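Local coordinates for endonuclease EndoMS (Thermococcus kodakarensis KOD1, PDB 5GKE), which cleaves mismatch-containing double-stranded DNA as a magnesium-binding restriction endonuclease, gripping the DNA as a dimer, at residues A[25-38]-A[49-61]. The protein carries 1 engineered substitution. Numbering follows the deposited sequence.
Sequences LLEEAMLTIFARCK and LGSGDRVIIVKPD
SG of Cys37, set between its own backbone N and carbonyl carbon (chi1 60°), lies 3.6 Å from CD of Arg54, the arginine whose guanidinium fills the corner where the chain turns at Ser51. The arginine bends about its CB–CG bond (chi2 106°) and runs extended from there, which brings NH1 and NH2 end-on to the carbonyl oxygen of Gly50, both donating to it, at 2.8 and 2.9 Å. The guanidinium is sandwiched: CA of Gly52 sits over one face and CD2 of Leu49 over the other, so the corner at Ser51 wraps around the arginine. On the same side of the sheet, Ile56 sends CD1 to within 4.2 Å of Cys37 SG, while its CB meets that of Ile33, and Leu31 and Val58 meet through their CB atoms. The opposite side carries Phe34, whose CD2 and CE2 rest against CG2 of Val55. Underneath runs an antiparallel pairing in the N-terminal PH-like domain, strand 30-38 against strand 52-58, with eight backbone hydrogen bonds from Leu31–Val58 to Cys37–Gly52. Where the pairing ends, Pro60 packs its ring on CG of Met30 and the carbonyls of Glu28 and Ala29, just past the Schellman motif that closes helix 14-27. Farther out, strands 103-109 and 64-67 pack on Ile56 through Val107 and Ile66. NE of Arg54 forms a salt bridge with Asp122 of the second subunit; Asp53, also held by Tyr113, reaches Lys5 of that subunit, placing this strand at the dimer interface.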
loop_
_atom_site.group_PDB
_atom_site.type_symbol
_atom_site.label_atom_id
_atom_site.label_comp_id
_atom_site.label_asym_id
_atom_site.label_seq_id
_atom_site.Cartn_x
_atom_site.Cartn_y
_atom_site.Cartn_z
ATOM N N LEU A 25 9.307 -21.432 -12.948
ATOM C CA LEU A 25 10.482 -20.726 -12.415
ATOM C C LEU A 25 11.627 -20.677 -13.421
ATOM O O LEU A 25 12.230 -19.629 -13.654
ATOM C CB LEU A 25 10.958 -21.388 -11.126
ATOM C CG LEU A 25 9.840 -21.490 -10.093
ATOM C CD1 LEU A 25 10.335 -22.182 -8.841
ATOM C CD2 LEU A 25 9.295 -20.114 -9.774
ATOM N N LEU A 26 11.915 -21.821 -14.027
ATOM C CA LEU A 26 12.954 -21.909 -15.037
ATOM C C LEU A 26 12.710 -20.998 -16.241
ATOM O O LEU A 26 13.636 -20.378 -16.750
ATOM C CB LEU A 26 13.077 -23.361 -15.497
ATOM C CG LEU A 26 14.463 -23.897 -15.846
ATOM C CD1 LEU A 26 15.515 -23.294 -14.941
ATOM C CD2 LEU A 26 14.438 -25.397 -15.701
ATOM N N GLU A 27 11.460 -20.908 -16.690
ATOM C CA GLU A 27 11.138 -20.152 -17.900
ATOM C C GLU A 27 10.832 -18.678 -17.664
ATOM O O GLU A 27 10.490 -17.966 -18.600
ATOM C CB GLU A 27 9.956 -20.794 -18.611
ATOM C CG GLU A 27 10.238 -22.206 -19.097
ATOM C CD GLU A 27 9.041 -22.836 -19.761
ATOM O OE1 GLU A 27 8.395 -22.158 -20.589
ATOM O OE2 GLU A 27 8.739 -24.005 -19.451
ATOM N N GLU A 28 10.953 -18.226 -16.420
ATOM C CA GLU A 28 10.576 -16.858 -16.069
ATOM C C GLU A 28 9.111 -16.602 -16.430
ATOM O O GLU A 28 8.774 -15.541 -16.926
ATOM C CB GLU A 28 11.467 -15.847 -16.786
ATOM C CG GLU A 28 12.593 -15.269 -15.958
ATOM C CD GLU A 28 13.380 -14.211 -16.717
ATOM O OE1 GLU A 28 13.375 -14.242 -17.971
ATOM O OE2 GLU A 28 13.995 -13.344 -16.061
ATOM N N ALA A 29 8.257 -17.598 -16.218
ATOM C CA ALA A 29 6.831 -17.465 -16.510
ATOM C C ALA A 29 6.058 -17.093 -15.254
ATOM O O ALA A 29 6.616 -17.015 -14.162
ATOM C CB ALA A 29 6.272 -18.768 -17.106
ATOM N N MET A 30 4.757 -16.889 -15.405
ATOM C CA MET A 30 3.927 -16.661 -14.241
ATOM C C MET A 30 3.261 -17.943 -13.787
ATOM O O MET A 30 2.695 -18.694 -14.585
ATOM C CB MET A 30 2.894 -15.580 -14.517
ATOM C CG MET A 30 3.504 -14.208 -14.414
ATOM S SD MET A 30 2.286 -12.948 -14.068
ATOM C CE MET A 30 1.950 -12.423 -15.730
ATOM N N LEU A 31 3.347 -18.187 -12.490
ATOM C CA LEU A 31 2.722 -19.344 -11.906
ATOM C C LEU A 31 1.433 -18.902 -11.263
ATOM O O LEU A 31 1.406 -17.913 -10.525
ATOM C CB LEU A 31 3.642 -20.010 -10.888
ATOM C CG LEU A 31 3.167 -21.362 -10.374
ATOM C CD1 LEU A 31 3.179 -22.346 -11.511
ATOM C CD2 LEU A 31 4.072 -21.819 -9.243
ATOM N N THR A 32 0.355 -19.621 -11.567
ATOM C CA THR A 32 -0.907 -19.397 -10.892
ATOM C C THR A 32 -1.441 -20.722 -10.389
ATOM O O THR A 32 -1.474 -21.699 -11.124
ATOM C CB THR A 32 -1.946 -18.720 -11.809
ATOM O OG1 THR A 32 -1.436 -17.464 -12.254
ATOM C CG2 THR A 32 -3.239 -18.471 -11.064
ATOM N N ILE A 33 -1.859 -20.736 -9.131
ATOM C CA ILE A 33 -2.390 -21.927 -8.493
ATOM C C ILE A 33 -3.709 -21.632 -7.780
ATOM O O ILE A 33 -3.815 -20.660 -7.031
ATOM C CB ILE A 33 -1.367 -22.494 -7.483
ATOM C CG1 ILE A 33 -0.144 -23.041 -8.228
ATOM C CG2 ILE A 33 -2.000 -23.540 -6.579
ATOM C CD1 ILE A 33 0.983 -23.448 -7.307
ATOM N N PHE A 34 -4.725 -22.448 -8.041
ATOM C CA PHE A 34 -5.937 -22.436 -7.230
ATOM C C PHE A 34 -5.832 -23.628 -6.294
ATOM O O PHE A 34 -5.629 -24.746 -6.749
ATOM C CB PHE A 34 -7.214 -22.539 -8.074
ATOM C CG PHE A 34 -7.333 -21.512 -9.182
ATOM C CD1 PHE A 34 -8.135 -21.771 -10.284
ATOM C CD2 PHE A 34 -6.694 -20.290 -9.111
ATOM C CE1 PHE A 34 -8.268 -20.839 -11.303
ATOM C CE2 PHE A 34 -6.831 -19.348 -10.123
ATOM C CZ PHE A 34 -7.614 -19.627 -11.223
ATOM N N ALA A 35 -5.952 -23.409 -4.993
ATOM C CA ALA A 35 -5.721 -24.499 -4.064
ATOM C C ALA A 35 -6.415 -24.299 -2.737
ATOM O O ALA A 35 -6.685 -23.174 -2.341
ATOM C CB ALA A 35 -4.223 -24.675 -3.832
ATOM N N ARG A 36 -6.680 -25.399 -2.043
ATOM C CA ARG A 36 -6.971 -25.325 -0.631
ATOM C C ARG A 36 -5.634 -25.322 0.085
ATOM O O ARG A 36 -4.779 -26.170 -0.173
ATOM C CB ARG A 36 -7.838 -26.490 -0.159
ATOM C CG ARG A 36 -8.591 -26.177 1.116
ATOM C CD ARG A 36 -8.925 -27.424 1.900
ATOM N NE ARG A 36 -9.246 -28.519 1.000
ATOM C CZ ARG A 36 -8.725 -29.737 1.101
ATOM N NH1 ARG A 36 -7.868 -30.015 2.080
ATOM N NH2 ARG A 36 -9.067 -30.673 0.227
ATOM N N CYS A 37 -5.440 -24.374 0.988
ATOM C CA CYS A 37 -4.136 -24.264 1.624
ATOM C C CYS A 37 -4.169 -23.694 3.031
ATOM O O CYS A 37 -5.185 -23.173 3.487
ATOM C CB CYS A 37 -3.210 -23.415 0.754
ATOM S SG CYS A 37 -3.771 -21.742 0.470
ATOM N N LYS A 38 -3.044 -23.854 3.715
ATOM C CA LYS A 38 -2.739 -23.148 4.950
ATOM C C LYS A 38 -1.526 -22.246 4.688
ATOM O O LYS A 38 -0.669 -22.576 3.858
ATOM C CB LYS A 38 -2.439 -24.131 6.085
ATOM C CG LYS A 38 -3.606 -25.001 6.546
ATOM C CD LYS A 38 -3.064 -26.068 7.481
ATOM C CE LYS A 38 -4.149 -26.851 8.191
ATOM N NZ LYS A 38 -3.510 -27.889 9.053
ATOM N N LEU A 49 -2.726 -18.619 8.699
ATOM C CA LEU A 49 -3.991 -18.706 7.997
ATOM C C LEU A 49 -4.385 -20.174 7.849
ATOM O O LEU A 49 -3.626 -20.965 7.281
ATOM C CB LEU A 49 -3.888 -18.014 6.630
ATOM C CG LEU A 49 -5.187 -17.834 5.854
ATOM C CD1 LEU A 49 -6.162 -16.998 6.663
ATOM C CD2 LEU A 49 -4.928 -17.218 4.472
ATOM N N GLY A 50 -5.560 -20.539 8.363
ATOM C CA GLY A 50 -6.052 -21.909 8.255
ATOM C C GLY A 50 -6.572 -22.302 6.873
ATOM O O GLY A 50 -6.613 -21.467 5.954
ATOM N N SER A 51 -6.984 -23.568 6.742
ATOM C CA SER A 51 -7.421 -24.159 5.466
ATOM C C SER A 51 -8.499 -23.361 4.772
ATOM O O SER A 51 -9.533 -23.056 5.358
ATOM C CB SER A 51 -7.944 -25.585 5.668
ATOM O OG SER A 51 -6.906 -26.497 5.963
ATOM N N GLY A 52 -8.262 -23.057 3.505
ATOM C CA GLY A 52 -9.198 -22.279 2.716
ATOM C C GLY A 52 -8.726 -22.215 1.277
ATOM O O GLY A 52 -7.545 -22.443 0.980
ATOM N N ASP A 53 -9.649 -21.912 0.375
ATOM C CA ASP A 53 -9.303 -21.829 -1.025
ATOM C C ASP A 53 -8.772 -20.451 -1.356
ATOM O O ASP A 53 -9.368 -19.443 -0.973
ATOM C CB ASP A 53 -10.512 -22.144 -1.905
ATOM C CG ASP A 53 -11.036 -23.540 -1.690
ATOM O OD1 ASP A 53 -10.298 -24.385 -1.136
ATOM O OD2 ASP A 53 -12.189 -23.788 -2.076
ATOM N N ARG A 54 -7.659 -20.408 -2.083
ATOM C CA ARG A 54 -7.081 -19.142 -2.501
ATOM C C ARG A 54 -6.455 -19.242 -3.881
ATOM O O ARG A 54 -6.140 -20.324 -4.371
ATOM C CB ARG A 54 -6.018 -18.660 -1.486
ATOM C CG ARG A 54 -6.583 -18.227 -0.149
ATOM C CD ARG A 54 -6.291 -19.248 0.938
ATOM N NE ARG A 54 -7.191 -19.099 2.077
ATOM C CZ ARG A 54 -7.019 -19.685 3.261
ATOM N NH1 ARG A 54 -5.949 -20.441 3.470
ATOM N NH2 ARG A 54 -7.905 -19.498 4.242
ATOM N N VAL A 55 -6.295 -18.081 -4.498
ATOM C CA VAL A 55 -5.482 -17.925 -5.679
ATOM C C VAL A 55 -4.074 -17.551 -5.255
ATOM O O VAL A 55 -3.886 -16.611 -4.483
ATOM C CB VAL A 55 -6.017 -16.838 -6.596
ATOM C CG1 VAL A 55 -5.086 -16.674 -7.771
ATOM C CG2 VAL A 55 -7.449 -17.169 -7.031
ATOM N N ILE A 56 -3.096 -18.280 -5.776
ATOM C CA ILE A 56 -1.694 -18.080 -5.451
ATOM C C ILE A 56 -0.940 -17.685 -6.708
ATOM O O ILE A 56 -1.082 -18.323 -7.744
ATOM C CB ILE A 56 -1.089 -19.353 -4.844
ATOM C CG1 ILE A 56 -1.763 -19.650 -3.501
ATOM C CG2 ILE A 56 0.418 -19.214 -4.690
ATOM C CD1 ILE A 56 -1.686 -21.105 -3.066
ATOM N N ILE A 57 -0.170 -16.611 -6.637
ATOM C CA ILE A 57 0.580 -16.162 -7.802
ATOM C C ILE A 57 2.048 -16.000 -7.475
ATOM O O ILE A 57 2.402 -15.406 -6.456
ATOM C CB ILE A 57 0.041 -14.839 -8.350
ATOM C CG1 ILE A 57 -1.353 -15.049 -8.946
ATOM C CG2 ILE A 57 0.982 -14.253 -9.401
ATOM C CD1 ILE A 57 -1.973 -13.781 -9.435
ATOM N N VAL A 58 2.898 -16.561 -8.327
ATOM C CA VAL A 58 4.327 -16.316 -8.235
ATOM C C VAL A 58 4.817 -15.700 -9.532
ATOM O O VAL A 58 4.704 -16.297 -10.594
ATOM C CB VAL A 58 5.109 -17.602 -7.923
ATOM C CG1 VAL A 58 6.598 -17.289 -7.720
ATOM C CG2 VAL A 58 4.527 -18.264 -6.692
ATOM N N LYS A 59 5.316 -14.479 -9.431
ATOM C CA LYS A 59 5.891 -13.770 -10.548
ATOM C C LYS A 59 7.378 -14.105 -10.706
ATOM O O LYS A 59 8.051 -14.418 -9.729
ATOM C CB LYS A 59 5.716 -12.264 -10.352
ATOM C CG LYS A 59 4.307 -11.823 -10.069
ATOM C CD LYS A 59 4.170 -10.332 -10.269
ATOM C CE LYS A 59 2.753 -9.865 -10.035
ATOM N NZ LYS A 59 2.626 -8.425 -10.362
ATOM N N PRO A 60 7.892 -14.011 -11.941
ATOM C CA PRO A 60 9.303 -14.244 -12.262
ATOM C C PRO A 60 10.271 -13.440 -11.388
ATOM O O PRO A 60 11.395 -13.885 -11.169
ATOM C CB PRO A 60 9.407 -13.790 -13.722
ATOM C CG PRO A 60 8.054 -13.960 -14.275
ATOM C CD PRO A 60 7.106 -13.680 -13.143
ATOM N N ASP A 61 9.849 -12.281 -10.887
ATOM C CA ASP A 61 10.750 -11.443 -10.102
ATOM C C ASP A 61 10.719 -11.802 -8.611
ATOM O O ASP A 61 11.313 -11.112 -7.770
ATOM C CB ASP A 61 10.429 -9.961 -10.315
ATOM C CG ASP A 61 9.158 -9.522 -9.621
ATOM O OD1 ASP A 61 8.338 -10.383 -9.214
ATOM O OD2 ASP A 61 8.975 -8.296 -9.494
HETATM O O HOH W 1 7.702 -17.580 -11.573
#